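Local structure of acetylglutamate kinase (Streptococcus mutans, 3L86) at residues Ile39-Gly44 and Lys208-Thr213; Ile71-Gly76 and Ile174-Ser179; Ala193-Thr198 and Ile250-Lys255. The protein probably catalyses the ATP-dependent phosphorylation of N-acetyl-L-glutamate, the second step of arginine biosynthesis from glutamate. One frame throughout, in Å; residues are numbered along the deposited sequence.

Interaction 1: Ile39-Gly44 and Lys208-Thr213; sequences IVIKIG and KLILMT. With ADP (adenosine-5'-diphosphate), chain B.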
loop_
_atom_site.group_PDB
_atom_site.type_symbol
_atom_site.label_atom_id
_atom_site.label_comp_id
_atom_site.label_asym_id
_atom_site.label_seq_id
_atom_site.Cartn_x
_atom_site.Cartn_y
_atom_site.Cartn_z
ATOM N N ILE A 39 5.659 5.525 -11.491
ATOM C CA ILE A 39 5.732 4.344 -10.605
ATOM C C ILE A 39 5.038 4.586 -9.233
ATOM O O ILE A 39 5.257 5.620 -8.565
ATOM C CB ILE A 39 7.202 3.968 -10.346
ATOM C CG1 ILE A 39 7.923 3.663 -11.679
ATOM C CG2 ILE A 39 7.339 2.811 -9.319
ATOM C CD1 ILE A 39 9.473 3.550 -11.455
ATOM N N VAL A 40 4.156 3.654 -8.858
ATOM C CA VAL A 40 3.559 3.639 -7.513
ATOM C C VAL A 40 4.379 2.693 -6.599
ATOM O O VAL A 40 4.643 1.543 -6.971
ATOM C CB VAL A 40 2.053 3.237 -7.568
ATOM C CG1 VAL A 40 1.418 3.083 -6.131
ATOM C CG2 VAL A 40 1.261 4.314 -8.441
ATOM N N ILE A 41 4.834 3.215 -5.456
ATOM C CA ILE A 41 5.545 2.427 -4.415
ATOM C C ILE A 41 4.682 2.287 -3.155
ATOM O O ILE A 41 4.405 3.279 -2.474
ATOM C CB ILE A 41 6.864 3.084 -4.048
ATOM C CG1 ILE A 41 7.722 3.197 -5.331
ATOM C CG2 ILE A 41 7.648 2.292 -2.927
ATOM C CD1 ILE A 41 8.490 4.484 -5.471
ATOM N N LYS A 42 4.296 1.052 -2.826
ATOM C CA LYS A 42 3.569 0.775 -1.582
ATOM C C LYS A 42 4.565 0.231 -0.535
ATOM O O LYS A 42 5.357 -0.682 -0.804
ATOM C CB LYS A 42 2.471 -0.247 -1.900
ATOM C CG LYS A 42 1.386 -0.502 -0.827
ATOM C CD LYS A 42 1.911 -1.047 0.498
ATOM C CE LYS A 42 2.293 -2.521 0.514
ATOM N NZ LYS A 42 1.898 -2.988 1.948
ATOM N N ILE A 43 4.563 0.804 0.652
ATOM C CA ILE A 43 5.570 0.463 1.690
ATOM C C ILE A 43 4.830 -0.154 2.902
ATOM O O ILE A 43 3.931 0.519 3.495
ATOM C CB ILE A 43 6.455 1.749 2.093
ATOM C CG1 ILE A 43 7.143 2.358 0.889
ATOM C CG2 ILE A 43 7.598 1.399 3.120
ATOM C CD1 ILE A 43 7.540 3.842 1.049
ATOM N N GLY A 44 5.186 -1.416 3.275
ATOM C CA GLY A 44 4.569 -2.133 4.461
ATOM C C GLY A 44 4.953 -1.643 5.864
ATOM O O GLY A 44 5.758 -0.748 6.004
ATOM N N LYS A 208 4.406 0.654 -13.429
ATOM C CA LYS A 208 4.794 -0.412 -12.516
ATOM C C LYS A 208 4.328 -0.107 -11.073
ATOM O O LYS A 208 4.296 1.064 -10.647
ATOM C CB LYS A 208 6.338 -0.518 -12.508
ATOM C CG LYS A 208 6.891 -1.615 -11.567
ATOM C CD LYS A 208 8.411 -1.735 -11.688
ATOM C CE LYS A 208 8.913 -3.018 -11.046
ATOM N NZ LYS A 208 10.399 -3.113 -11.213
ATOM N N LEU A 209 3.957 -1.155 -10.340
ATOM C CA LEU A 209 3.669 -1.096 -8.879
ATOM C C LEU A 209 4.686 -1.990 -8.084
ATOM O O LEU A 209 4.933 -3.176 -8.440
ATOM C CB LEU A 209 2.227 -1.591 -8.629
ATOM C CG LEU A 209 1.789 -1.936 -7.176
ATOM C CD1 LEU A 209 1.807 -0.641 -6.289
ATOM C CD2 LEU A 209 0.353 -2.557 -7.149
ATOM N N ILE A 210 5.282 -1.434 -7.031
ATOM C CA ILE A 210 6.204 -2.171 -6.156
ATOM C C ILE A 210 5.468 -2.369 -4.834
ATOM O O ILE A 210 5.031 -1.393 -4.199
ATOM C CB ILE A 210 7.566 -1.379 -5.994
ATOM C CG1 ILE A 210 8.208 -1.185 -7.382
ATOM C CG2 ILE A 210 8.517 -2.108 -5.058
ATOM C CD1 ILE A 210 9.483 -0.240 -7.451
ATOM N N LEU A 211 5.268 -3.623 -4.433
ATOM C CA LEU A 211 4.698 -3.918 -3.137
ATOM C C LEU A 211 5.846 -4.326 -2.175
ATOM O O LEU A 211 6.248 -5.517 -2.092
ATOM C CB LEU A 211 3.613 -5.055 -3.252
ATOM C CG LEU A 211 2.368 -4.708 -4.109
ATOM C CD1 LEU A 211 1.558 -5.945 -4.518
ATOM C CD2 LEU A 211 1.416 -3.692 -3.454
ATOM N N MET A 212 6.377 -3.342 -1.450
ATOM C CA MET A 212 7.598 -3.568 -0.672
ATOM C C MET A 212 7.219 -4.007 0.750
ATOM O O MET A 212 6.341 -3.389 1.375
ATOM C CB MET A 212 8.446 -2.265 -0.622
ATOM C CG MET A 212 9.963 -2.539 -0.558
ATOM S SD MET A 212 11.041 -1.049 -0.591
ATOM C CE MET A 212 10.729 -0.472 1.062
ATOM N N THR A 213 7.858 -5.082 1.224
ATOM C CA THR A 213 7.399 -5.775 2.397
ATOM C C THR A 213 8.636 -6.331 3.146
ATOM O O THR A 213 9.793 -5.864 2.903
ATOM C CB THR A 213 6.376 -6.916 2.021
ATOM O OG1 THR A 213 5.972 -7.636 3.201
ATOM C CG2 THR A 213 6.927 -7.907 0.971
HETATM P PB ADP B . 3.093 -5.998 5.004
HETATM O O1B ADP B . 1.793 -5.847 4.268
HETATM O O2B ADP B . 4.349 -5.714 4.169
HETATM O O3B ADP B . 3.100 -5.195 6.257
HETATM P PA ADP B . 2.106 -8.693 5.809
HETATM O O1A ADP B . 2.474 -9.460 7.073
HETATM O O2A ADP B . 0.712 -8.139 5.731
HETATM O O3A ADP B . 3.246 -7.542 5.485
HETATM O "O5'" ADP B . 2.374 -9.751 4.617
HETATM C "C5'" ADP B . 3.699 -10.321 4.472
HETATM C "C4'" ADP B . 3.732 -11.702 5.192
HETATM O "O4'" ADP B . 2.942 -12.722 4.547
HETATM C "C3'" ADP B . 5.132 -12.328 5.292
HETATM O "O3'" ADP B . 5.816 -11.709 6.376
HETATM C "C2'" ADP B . 4.834 -13.784 5.631
HETATM O "O2'" ADP B . 4.765 -13.864 7.050
HETATM C "C1'" ADP B . 3.400 -13.985 5.146
HETATM N N9 ADP B . 3.333 -15.045 4.104
HETATM C C8 ADP B . 2.358 -15.998 4.072
HETATM N N7 ADP B . 2.537 -16.797 2.986
HETATM C C5 ADP B . 3.652 -16.363 2.348
HETATM C C6 ADP B . 4.425 -16.771 1.179
HETATM N N6 ADP B . 4.000 -17.793 0.389
HETATM N N1 ADP B . 5.522 -16.045 0.827
HETATM C C2 ADP B . 5.940 -15.018 1.550
HETATM N N3 ADP B . 5.293 -14.591 2.635
HETATM C C4 ADP B . 4.169 -15.220 3.090
#
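With CG of Lys42 anti to the backbone N (chi1 -168°) and the chain beyond it bent at every further torsion, the methylenes of Lys42 start out against Leu211 while the amine turns off toward the nucleotide. The touching branch of Leu211 is CD2, 3.9 Å from Lys42 CB. One pair back on the same face, Val40 sends CG1 toward Leu209, whose own CG lies anti to its backbone N, which brings Leu209 CD1 to 3.7 Å from Val40 CG1; the two side chains slant across one another. Helix 193-203 packs on this face, through Val200 on Val40 and Ala197 on Lys42 and Leu209.

The backbones run parallel, 12° apart in direction, and pair in register from Val40 with Leu209 to Ile43 with Met212. Such adjacent parallel strands, with helices on both faces, belong to the open alpha/beta sheet of the amino acid kinase fold. The parallel pairing shows in a ladder in which Val40 and Lys42 each donate and accept: Lys42 N reaches Ile210 O at 2.9 Å, and Met212 N reaches Lys42 O at 2.9 Å. The last rung, Gly44 N to Met212 O at 3.0 Å, is more bent, at 148°.

On the face bearing Ile39, Ile41 and Ile43, Met212 lies side by side with Ile43, its CE 4.2 Å from Ile43 CG2, and Phe55 of helix 53-64 touches both.

Both strands end at ADP. Thr213 OG1 donates to ADP O2B at 2.7 Å, and Gly44 CA comes close to the same oxygen. Lys42, a predicted transition-state stabiliser, has NZ 3.7 Å from ADP O1B; the like-charged Lys249, whose NZ hydrogen-bonds to ADP, stands close by.

Interaction 2: Ile71-Gly76 and Ile174-Ser179; sequences IVHGGG and IPILAS. With NLG (N-acetyl-L-glutamate), chain C.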
loop_
_atom_site.group_PDB
_atom_site.type_symbol
_atom_site.label_atom_id
_atom_site.label_comp_id
_atom_site.label_asym_id
_atom_site.label_seq_id
_atom_site.Cartn_x
_atom_site.Cartn_y
_atom_site.Cartn_z
ATOM N N ILE A 71 3.593 7.464 -3.336
ATOM C CA ILE A 71 3.832 6.517 -2.248
ATOM C C ILE A 71 2.538 6.260 -1.414
ATOM O O ILE A 71 1.830 7.216 -0.988
ATOM C CB ILE A 71 5.003 6.970 -1.306
ATOM C CG1 ILE A 71 6.375 6.821 -1.995
ATOM C CG2 ILE A 71 5.005 6.194 0.112
ATOM C CD1 ILE A 71 7.533 7.532 -1.223
ATOM N N VAL A 72 2.203 4.973 -1.254
ATOM C CA VAL A 72 1.105 4.459 -0.414
ATOM C C VAL A 72 1.824 3.623 0.673
ATOM O O VAL A 72 2.896 3.078 0.413
ATOM C CB VAL A 72 0.129 3.568 -1.238
ATOM C CG1 VAL A 72 -0.915 2.814 -0.335
ATOM C CG2 VAL A 72 -0.548 4.435 -2.413
ATOM N N HIS A 73 1.285 3.640 1.901
ATOM C CA HIS A 73 1.826 2.896 3.016
ATOM C C HIS A 73 0.708 2.342 3.945
ATOM O O HIS A 73 -0.434 2.947 4.049
ATOM C CB HIS A 73 2.834 3.739 3.818
ATOM C CG HIS A 73 2.214 4.764 4.722
ATOM N ND1 HIS A 73 1.723 4.450 5.988
ATOM C CD2 HIS A 73 2.072 6.106 4.579
ATOM C CE1 HIS A 73 1.268 5.556 6.560
ATOM N NE2 HIS A 73 1.494 6.576 5.739
ATOM N N GLY A 74 1.017 1.215 4.594
ATOM C CA GLY A 74 0.167 0.651 5.679
ATOM C C GLY A 74 0.824 0.782 7.056
ATOM O O GLY A 74 1.520 1.799 7.353
ATOM N N GLY A 75 0.626 -0.223 7.911
ATOM C CA GLY A 75 1.120 -0.156 9.298
ATOM C C GLY A 75 0.580 -1.219 10.259
ATOM O O GLY A 75 0.465 -0.972 11.461
ATOM N N GLY A 76 0.246 -2.405 9.758
ATOM C CA GLY A 76 -0.323 -3.468 10.631
ATOM C C GLY A 76 0.437 -3.714 11.950
ATOM O O GLY A 76 -0.138 -3.758 13.040
ATOM N N ILE A 174 6.347 14.438 -4.080
ATOM C CA ILE A 174 5.750 13.079 -3.996
ATOM C C ILE A 174 4.646 13.099 -2.944
ATOM O O ILE A 174 4.926 13.370 -1.776
ATOM C CB ILE A 174 6.788 11.998 -3.603
ATOM C CG1 ILE A 174 7.916 11.931 -4.652
ATOM C CG2 ILE A 174 6.112 10.624 -3.491
ATOM C CD1 ILE A 174 9.167 11.149 -4.219
ATOM N N PRO A 175 3.397 12.811 -3.357
ATOM C CA PRO A 175 2.386 12.646 -2.298
ATOM C C PRO A 175 2.564 11.332 -1.550
ATOM O O PRO A 175 2.676 10.297 -2.200
ATOM C CB PRO A 175 1.067 12.583 -3.065
ATOM C CG PRO A 175 1.427 12.095 -4.523
ATOM C CD PRO A 175 2.829 12.764 -4.738
ATOM N N ILE A 176 2.517 11.396 -0.210
ATOM C CA ILE A 176 2.462 10.211 0.685
ATOM C C ILE A 176 1.041 9.953 1.267
ATOM O O ILE A 176 0.474 10.801 2.029
ATOM C CB ILE A 176 3.515 10.332 1.802
ATOM C CG1 ILE A 176 4.941 10.367 1.183
ATOM C CG2 ILE A 176 3.442 9.131 2.790
ATOM C CD1 ILE A 176 6.019 11.019 2.134
ATOM N N LEU A 177 0.480 8.794 0.906
ATOM C CA LEU A 177 -0.890 8.393 1.312
ATOM C C LEU A 177 -0.987 7.205 2.238
ATOM O O LEU A 177 -0.712 6.061 1.854
ATOM C CB LEU A 177 -1.680 7.962 0.103
ATOM C CG LEU A 177 -2.622 8.795 -0.674
ATOM C CD1 LEU A 177 -1.868 10.029 -1.189
ATOM C CD2 LEU A 177 -3.191 7.949 -1.855
ATOM N N ALA A 178 -1.491 7.445 3.432
ATOM C CA ALA A 178 -1.849 6.349 4.365
ATOM C C ALA A 178 -3.051 5.533 3.864
ATOM O O ALA A 178 -3.865 6.066 3.096
ATOM C CB ALA A 178 -2.177 6.933 5.745
ATOM N N SER A 179 -3.206 4.284 4.365
ATOM C CA SER A 179 -4.292 3.434 3.881
ATOM C C SER A 179 -5.630 3.711 4.597
ATOM O O SER A 179 -6.019 2.934 5.522
ATOM C CB SER A 179 -3.943 1.949 3.979
ATOM O OG SER A 179 -3.553 1.576 5.306
HETATM C CA NLG C . -5.380 -2.827 7.278
HETATM C C NLG C . -6.624 -3.496 7.119
HETATM O OXT NLG C . -6.851 -4.669 7.433
HETATM O O NLG C . -7.646 -3.232 6.603
HETATM C CB NLG C . -4.639 -1.490 7.103
HETATM C CG NLG C . -3.071 -1.380 7.305
HETATM C CD NLG C . -2.004 -2.203 6.467
HETATM O OE1 NLG C . -2.387 -2.730 5.462
HETATM O OE2 NLG C . -0.818 -2.366 6.798
HETATM C C7 NLG C . -4.464 -3.424 9.355
HETATM C C8 NLG C . -3.505 -3.964 9.852
HETATM O O7 NLG C . -5.401 -2.914 9.921
HETATM N N2 NLG C . -4.591 -3.351 8.086
#
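The imidazole of His73 lies against Ala178 of the neighbouring strand, one ring face turned to that residue's backbone. Strands 71-73 and 174-178 are parallel neighbours in the central sheet of the amino acid kinase fold, their axes 4.8 Å apart and nearly parallel.

Three measurements define the ring's setting. Ala178 CA stands 3.9 Å from the centroid of the His73 ring and 22° off its normal, a CH-pi contact over the face, displaced toward the rim. Ile176 CG2 instead meets the edge, 3.8 Å from His73 CD2, the two side chains crossing at about a right angle. Third, His73 ND1 donates to Gly74 O at 3.0 Å and 173°, with the acceptor in the ring plane and the donor on a lone pair of the carbonyl. The bond, with the packing, holds the ring's rotation and ties it to the first glycine of the loop that follows. Chi1 of 77° places CG between the backbone N and carbonyl carbon, and the ring thereby sits over the next strand; Val115 and Leu119 of helix 101-125 also touch it.

Beside His73 on this face, Ile71 slants across Ile174, its CG1-CD1 arm lying against CG2 of Ile174. On the reverse face Val72 meets Leu177 more loosely. Backbone bonds hold the register: Ile71 O accepts from Leu177 N at 2.8 Å, and His73 N gives to Leu177 O over a longer, more bent path.

Beyond the strands, the glycine-rich loop leading into the helix holds one end of the substrate. Gly75, at the N-cap, donates through its N to N-acetyl-L-glutamate OE2 at 2.8 Å, almost straight, and Gly76 N grips the same OE2 at 3.1 Å, while Ser179 OG lies 3.6 Å from the ligand's CG.

Interaction 3: Ala193-Thr198 and Ile250-Lys255; sequences ADYLAT and IESAAK. With NLG (N-acetyl-L-glutamate), chain C.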
loop_
_atom_site.group_PDB
_atom_site.type_symbol
_atom_site.label_atom_id
_atom_site.label_comp_id
_atom_site.label_asym_id
_atom_site.label_seq_id
_atom_site.Cartn_x
_atom_site.Cartn_y
_atom_site.Cartn_z
ATOM N N ALA A 193 -3.750 -1.920 2.911
ATOM C CA ALA A 193 -2.868 -1.029 2.083
ATOM C C ALA A 193 -2.664 -1.525 0.674
ATOM O O ALA A 193 -2.480 -0.716 -0.228
ATOM C CB ALA A 193 -1.472 -0.722 2.752
ATOM N N ASP A 194 -2.649 -2.847 0.484
ATOM C CA ASP A 194 -2.543 -3.466 -0.856
ATOM C C ASP A 194 -3.730 -3.121 -1.776
ATOM O O ASP A 194 -3.548 -2.896 -2.972
ATOM C CB ASP A 194 -2.402 -5.013 -0.746
ATOM C CG ASP A 194 -1.202 -5.434 0.181
ATOM O OD1 ASP A 194 -0.071 -4.962 -0.035
ATOM O OD2 ASP A 194 -1.410 -6.186 1.160
ATOM N N TYR A 195 -4.931 -3.112 -1.218
ATOM C CA TYR A 195 -6.130 -2.720 -1.950
ATOM C C TYR A 195 -5.990 -1.255 -2.423
ATOM O O TYR A 195 -6.348 -0.896 -3.576
ATOM C CB TYR A 195 -7.359 -2.823 -0.997
ATOM C CG TYR A 195 -7.899 -4.253 -0.665
ATOM C CD1 TYR A 195 -7.127 -5.411 -0.844
ATOM C CD2 TYR A 195 -9.222 -4.414 -0.178
ATOM C CE1 TYR A 195 -7.673 -6.730 -0.526
ATOM C CE2 TYR A 195 -9.770 -5.685 0.143
ATOM C CZ TYR A 195 -8.994 -6.826 -0.022
ATOM O OH TYR A 195 -9.577 -8.050 0.284
ATOM N N LEU A 196 -5.570 -0.380 -1.514
ATOM C CA LEU A 196 -5.387 1.041 -1.895
ATOM C C LEU A 196 -4.327 1.234 -3.025
ATOM O O LEU A 196 -4.536 2.034 -3.950
ATOM C CB LEU A 196 -5.014 1.931 -0.699
ATOM C CG LEU A 196 -4.850 3.444 -1.090
ATOM C CD1 LEU A 196 -6.113 3.963 -1.870
ATOM C CD2 LEU A 196 -4.613 4.359 0.105
ATOM N N ALA A 197 -3.181 0.557 -2.899
ATOM C CA ALA A 197 -2.148 0.530 -3.926
ATOM C C ALA A 197 -2.663 0.117 -5.316
ATOM O O ALA A 197 -2.272 0.759 -6.300
ATOM C CB ALA A 197 -1.021 -0.450 -3.484
ATOM N N THR A 198 -3.466 -0.972 -5.407
ATOM C CA THR A 198 -4.106 -1.383 -6.718
ATOM C C THR A 198 -4.953 -0.244 -7.322
ATOM O O THR A 198 -4.859 0.063 -8.492
ATOM C CB THR A 198 -5.105 -2.638 -6.616
ATOM O OG1 THR A 198 -4.471 -3.738 -5.960
ATOM C CG2 THR A 198 -5.514 -3.098 -8.006
ATOM N N ILE A 250 -0.875 -10.644 -2.949
ATOM C CA ILE A 250 -0.807 -11.308 -4.251
ATOM C C ILE A 250 -2.119 -11.124 -5.054
ATOM O O ILE A 250 -2.050 -11.092 -6.263
ATOM C CB ILE A 250 -0.486 -12.857 -4.159
ATOM C CG1 ILE A 250 -0.015 -13.403 -5.492
ATOM C CG2 ILE A 250 -1.684 -13.690 -3.759
ATOM C CD1 ILE A 250 1.334 -12.947 -5.838
ATOM N N GLU A 251 -3.274 -10.992 -4.409
ATOM C CA GLU A 251 -4.530 -10.636 -5.139
ATOM C C GLU A 251 -4.474 -9.218 -5.738
ATOM O O GLU A 251 -4.908 -8.979 -6.895
ATOM C CB GLU A 251 -5.772 -10.744 -4.233
ATOM C CG GLU A 251 -6.168 -12.219 -3.911
ATOM C CD GLU A 251 -7.291 -12.347 -2.909
ATOM O OE1 GLU A 251 -7.579 -11.422 -2.140
ATOM O OE2 GLU A 251 -7.910 -13.422 -2.874
ATOM N N SER A 252 -3.974 -8.254 -4.953
ATOM C CA SER A 252 -3.765 -6.878 -5.495
ATOM C C SER A 252 -2.796 -6.892 -6.710
ATOM O O SER A 252 -3.061 -6.263 -7.769
ATOM C CB SER A 252 -3.280 -5.956 -4.351
ATOM O OG SER A 252 -4.322 -5.889 -3.352
ATOM N N ALA A 253 -1.692 -7.639 -6.600
ATOM C CA ALA A 253 -0.766 -7.765 -7.732
ATOM C C ALA A 253 -1.483 -8.267 -9.017
ATOM O O ALA A 253 -1.291 -7.712 -10.108
ATOM C CB ALA A 253 0.429 -8.709 -7.385
ATOM N N ALA A 254 -2.303 -9.318 -8.879
ATOM C CA ALA A 254 -3.001 -9.896 -10.029
ATOM C C ALA A 254 -4.040 -8.961 -10.667
ATOM O O ALA A 254 -4.141 -8.900 -11.893
ATOM C CB ALA A 254 -3.678 -11.240 -9.624
ATOM N N LYS A 255 -4.803 -8.255 -9.842
ATOM C CA LYS A 255 -5.844 -7.282 -10.253
ATOM C C LYS A 255 -5.223 -6.072 -11.006
ATOM O O LYS A 255 -5.798 -5.566 -11.993
ATOM C CB LYS A 255 -6.617 -6.878 -9.000
ATOM C CG LYS A 255 -7.623 -5.758 -9.114
ATOM C CD LYS A 255 -8.710 -5.916 -8.059
ATOM C CE LYS A 255 -9.357 -4.568 -7.723
ATOM N NZ LYS A 255 -10.768 -4.716 -7.152
HETATM C CA NLG C . -5.380 -2.827 7.278
HETATM C C NLG C . -6.624 -3.496 7.119
HETATM O OXT NLG C . -6.851 -4.669 7.433
HETATM O O NLG C . -7.646 -3.232 6.603
HETATM C CB NLG C . -4.639 -1.490 7.103
HETATM C CG NLG C . -3.071 -1.380 7.305
HETATM C CD NLG C . -2.004 -2.203 6.467
HETATM O OE1 NLG C . -2.387 -2.730 5.462
HETATM O OE2 NLG C . -0.818 -2.366 6.798
HETATM C C7 NLG C . -4.464 -3.424 9.355
HETATM C C8 NLG C . -3.505 -3.964 9.852
HETATM O O7 NLG C . -5.401 -2.914 9.921
HETATM N N2 NLG C . -4.591 -3.351 8.086
#
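Segments 193-198 and 250-255 are helical and run nearly parallel, 9° between their directions and 8.8 Å between their axes, with Thr198 and Ser252 the closest pair of CA atoms at 5.6 Å. Such a short approach is made by small side chains. Thr198 OG1 presses on the methylene of Ser252, 3.0 Å from its CB, a tight polar-on-carbon contact. That hydroxyl is directed back into its own helix: with OG1 beside the backbone N (chi1 -52°), it donates to Asp194 O at 3.2 Å. Thr198 N also bonds to Asp194 O, and the two donors arrive from opposite faces of the carbonyl plane. The other branch of Thr198, CG2, meets the extended chain of Lys255 at about a right angle, 3.6 Å from Lys255 CG, at the more exposed margin.

Ser252 OG lies 3.1 Å from Asp194 O, yet its hydrogen bond goes to Pro248 O, one turn earlier in its own helix. Tyr195 approaches it obliquely, with CD1 nearest.

Both helices pack on strand 208-212 of the amino acid kinase core, Ala197 and Ala253 each touching Leu211. At its start, helix 193-203 offers Ala193 N to N-acetyl-L-glutamate OE1 at 3.0 Å and 160°, where the helix dipole would be expected to favour the carboxylate.

No hydrogen bond joins the two segments themselves: the hydroxyls at the interface are used within their own helices, and the segments meet by packing. A charged link lies just outside the segments, where Asp194 OD1 forms a salt bridge with Lys249, consistent with the carboxylate positioning that predicted transition-state stabiliser beside ADP.

In the fold
Interactions 1 and 2 are parallel strand pairs in one buried sheet, joined because strands 38-43 and 68-73 are neighbours: Ile43 N lies 2.8 Å from Val72 O, a probable hydrogen bond. Interaction 3 is helix on helix, mostly buried but reaching the surface at Lys255, and lacks the backbone ladder of the other two. Their ends converge on the active site. Interaction 1 meets ADP, whereas interactions 2 and 3 take different oxygens, OE2 and OE1, of the same substrate carboxylate, from a glycine loop and a helix start; Gly74 CA and Ala193 CB are 3.6 Å apart there. Lys42 of interaction 1 and Asp194 of interaction 3 form a long, weak ion pair between the layers.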